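Local coordinates for envelopment polyprotein (Bovine Schmallenberg virus BH80/Germany/2011, PDB 7A56), which probably drives fusion of the viral envelope with the host cell membrane during entry, as a class II membrane fusion glycoprotein seen here in its postfusion conformation, at residues V106-K112 / E196-V202. Residues are numbered along the deposited sequence; the frame is centred on the assembly and turned at random.
Sequences VRRVINK and EQKDVEV. With PO4 (phosphate ion), chain J.
A classic beta bulge at Arg107 and Arg108, both facing Glu201, interrupts the antiparallel pairing of strand 106-112 with strand 197-202. Glu201 O accepts from Arg108 N at 3.2 Å and, more weakly, from Arg107 N, so one carbonyl serves two successive amides. From the Arg108/Glu201 pair the ladder runs on regularly through the hydrogen-bonded pairs Ile110/Asp199 and Lys112/Gln197. The extra residue turns Arg107 toward the partner strand, where its extended chain runs alongside Glu201 and CG lies 3.4 Å from Glu201 OE1. The long strand 98-134 pairs here with strand 197-206 in this mostly beta, class II fusion protein; one face carries the buried Val106, Val109, Val200 and Val202, the other Arg108, Lys112, Asp199 and Glu201, a salt-bridge network that Arg107 joins from the bulge by a long bridge, NE to Glu201 OE1 (3.8 Å). Arg108, bent at chi3 (70°), swings its guanidinium across to Asp199. NH2 of Arg108 meets the syn side of Asp199 OD1 at 3.0 Å, with the oxygen in the guanidinium plane, although the two planar groups are turned 58° apart. Glu201 CB lies over one guanidinium face; Glu201 OE1 approaches Arg108 NH1 to 3.2 Å well out of that plane, a purely electrostatic pairing. Asp199 OD2 has a long salt bridge to Lys112 NZ at 3.6 Å. The Lys112 chain slants past Gln197, whose NE2 donates to O1 of a phosphate, probably from the crystallisation liquor, while its OE1 bonds Lys398 NZ of the second subunit, which also binds the phosphate. On the valine-bearing face a water donates to Glu196 OE2 and, weakly, to Asn111 OD1; Ser237 binds both side chains, through OG to Asn111 ND2 and N to Glu196 OE1.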
loop_
_atom_site.group_PDB
_atom_site.type_symbol
_atom_site.label_atom_id
_atom_site.label_comp_id
_atom_site.label_asym_id
_atom_site.label_seq_id
_atom_site.Cartn_x
_atom_site.Cartn_y
_atom_site.Cartn_z
ATOM N N VAL A 106 3.368 6.802 -25.302
ATOM C CA VAL A 106 3.062 7.189 -23.896
ATOM C C VAL A 106 4.209 8.097 -23.442
ATOM O O VAL A 106 5.278 7.657 -23.017
ATOM C CB VAL A 106 2.849 5.977 -23.004
ATOM C CG1 VAL A 106 2.387 6.400 -21.547
ATOM C CG2 VAL A 106 1.820 5.035 -23.624
ATOM N N ARG A 107 4.012 9.401 -23.593
ATOM C CA ARG A 107 5.133 10.306 -23.448
ATOM C C ARG A 107 5.530 10.496 -21.982
ATOM O O ARG A 107 6.706 10.655 -21.694
ATOM C CB ARG A 107 4.822 11.655 -24.076
ATOM C CG ARG A 107 6.015 12.633 -23.936
ATOM C CD ARG A 107 5.983 13.751 -24.915
ATOM N NE ARG A 107 6.935 14.783 -24.526
ATOM C CZ ARG A 107 8.236 14.796 -24.798
ATOM N NH1 ARG A 107 8.821 13.801 -25.499
ATOM N NH2 ARG A 107 8.957 15.840 -24.352
ATOM N N ARG A 108 4.578 10.478 -21.067
ATOM C CA ARG A 108 4.968 10.618 -19.654
ATOM C C ARG A 108 4.044 9.792 -18.781
ATOM O O ARG A 108 2.825 9.755 -18.991
ATOM C CB ARG A 108 4.967 12.094 -19.253
ATOM C CG ARG A 108 5.270 12.317 -17.729
ATOM C CD ARG A 108 5.322 13.852 -17.451
ATOM N NE ARG A 108 3.975 14.429 -17.554
ATOM C CZ ARG A 108 3.577 15.280 -18.499
ATOM N NH1 ARG A 108 4.428 15.689 -19.430
ATOM N NH2 ARG A 108 2.322 15.735 -18.491
ATOM N N VAL A 109 4.633 9.060 -17.831
ATOM C CA VAL A 109 3.879 8.437 -16.751
ATOM C C VAL A 109 4.683 8.688 -15.481
ATOM O O VAL A 109 5.833 8.241 -15.382
ATOM C CB VAL A 109 3.694 6.926 -16.908
ATOM C CG1 VAL A 109 3.015 6.413 -15.653
ATOM C CG2 VAL A 109 2.831 6.547 -18.185
ATOM N N ILE A 110 4.087 9.374 -14.518
ATOM C CA ILE A 110 4.705 9.478 -13.169
ATOM C C ILE A 110 3.601 9.539 -12.124
ATOM O O ILE A 110 2.466 9.923 -12.423
ATOM C CB ILE A 110 5.582 10.714 -12.984
ATOM C CG1 ILE A 110 4.725 11.936 -13.165
ATOM C CG2 ILE A 110 6.761 10.728 -13.935
ATOM C CD1 ILE A 110 5.301 13.097 -12.449
ATOM N N ASN A 111 3.922 9.141 -10.886
ATOM C CA ASN A 111 2.990 9.411 -9.804
ATOM C C ASN A 111 3.563 10.590 -8.999
ATOM O O ASN A 111 4.768 10.854 -9.021
ATOM C CB ASN A 111 2.757 8.168 -8.902
ATOM C CG ASN A 111 1.732 7.166 -9.486
ATOM O OD1 ASN A 111 0.862 7.540 -10.255
ATOM N ND2 ASN A 111 1.814 5.916 -9.063
ATOM N N LYS A 112 2.696 11.354 -8.358
ATOM C CA LYS A 112 3.232 12.499 -7.611
ATOM C C LYS A 112 2.307 12.818 -6.459
ATOM O O LYS A 112 1.103 12.526 -6.515
ATOM C CB LYS A 112 3.390 13.752 -8.492
ATOM C CG LYS A 112 2.118 14.293 -9.049
ATOM C CD LYS A 112 2.400 15.466 -10.038
ATOM C CE LYS A 112 1.111 15.941 -10.734
ATOM N NZ LYS A 112 1.338 16.959 -11.820
ATOM N N GLU A 196 -2.187 11.075 -3.710
ATOM C CA GLU A 196 -1.273 11.001 -4.831
ATOM C C GLU A 196 -2.099 10.957 -6.108
ATOM O O GLU A 196 -3.285 10.645 -6.073
ATOM C CB GLU A 196 -0.361 9.769 -4.741
ATOM C CG GLU A 196 -1.063 8.388 -4.904
ATOM C CD GLU A 196 -0.034 7.240 -4.940
ATOM O OE1 GLU A 196 0.541 6.933 -3.883
ATOM O OE2 GLU A 196 0.232 6.645 -6.011
ATOM N N GLN A 197 -1.486 11.346 -7.213
ATOM C CA GLN A 197 -2.203 11.321 -8.496
ATOM C C GLN A 197 -1.261 10.852 -9.588
ATOM O O GLN A 197 -0.041 11.005 -9.491
ATOM C CB GLN A 197 -2.801 12.709 -8.816
ATOM C CG GLN A 197 -1.773 13.812 -8.984
ATOM C CD GLN A 197 -2.461 15.146 -9.080
ATOM O OE1 GLN A 197 -3.014 15.627 -8.085
ATOM N NE2 GLN A 197 -2.483 15.736 -10.282
ATOM N N LYS A 198 -1.842 10.243 -10.627
ATOM C CA LYS A 198 -1.104 9.925 -11.830
ATOM C C LYS A 198 -1.017 11.141 -12.725
ATOM O O LYS A 198 -1.935 11.966 -12.784
ATOM C CB LYS A 198 -1.819 8.809 -12.614
ATOM C CG LYS A 198 -2.097 7.617 -11.755
ATOM C CD LYS A 198 -2.792 6.574 -12.561
ATOM C CE LYS A 198 -3.133 5.458 -11.620
ATOM N NZ LYS A 198 -4.500 5.693 -10.905
ATOM N N ASP A 199 0.109 11.259 -13.424
ATOM C CA ASP A 199 0.296 12.284 -14.437
ATOM C C ASP A 199 0.704 11.555 -15.725
ATOM O O ASP A 199 1.841 11.066 -15.821
ATOM C CB ASP A 199 1.358 13.276 -13.945
ATOM C CG ASP A 199 1.690 14.371 -14.969
ATOM O OD1 ASP A 199 1.056 14.449 -16.040
ATOM O OD2 ASP A 199 2.605 15.175 -14.690
ATOM N N VAL A 200 -0.228 11.451 -16.688
ATOM C CA VAL A 200 -0.033 10.631 -17.892
ATOM C C VAL A 200 -0.266 11.512 -19.104
ATOM O O VAL A 200 -1.300 12.200 -19.207
ATOM C CB VAL A 200 -0.961 9.391 -17.931
ATOM C CG1 VAL A 200 -0.799 8.586 -19.253
ATOM C CG2 VAL A 200 -0.681 8.497 -16.744
ATOM N N GLU A 201 0.699 11.501 -20.016
ATOM C CA GLU A 201 0.552 12.200 -21.272
ATOM C C GLU A 201 0.752 11.209 -22.397
ATOM O O GLU A 201 1.719 10.431 -22.396
ATOM C CB GLU A 201 1.558 13.345 -21.351
ATOM C CG GLU A 201 1.496 14.143 -22.699
ATOM C CD GLU A 201 2.676 15.109 -22.803
ATOM O OE1 GLU A 201 3.794 14.729 -22.384
ATOM O OE2 GLU A 201 2.483 16.239 -23.260
ATOM N N VAL A 202 -0.108 11.303 -23.413
ATOM C CA VAL A 202 -0.038 10.371 -24.542
ATOM C C VAL A 202 -0.047 11.174 -25.826
ATOM O O VAL A 202 -0.617 12.268 -25.882
ATOM C CB VAL A 202 -1.208 9.364 -24.541
ATOM C CG1 VAL A 202 -1.211 8.559 -23.245
ATOM C CG2 VAL A 202 -2.517 10.076 -24.775
HETATM P P PO4 J . -4.581 18.887 -11.400
HETATM O O1 PO4 J . -3.097 18.794 -11.171
HETATM O O2 PO4 J . -5.149 20.003 -10.533
HETATM O O3 PO4 J . -5.290 17.592 -11.074
HETATM O O4 PO4 J . -4.839 19.170 -12.860
HETATM O O HOH W 1 2.181 18.302 -20.543
HETATM O O HOH W 2 -1.331 7.528 -8.215
#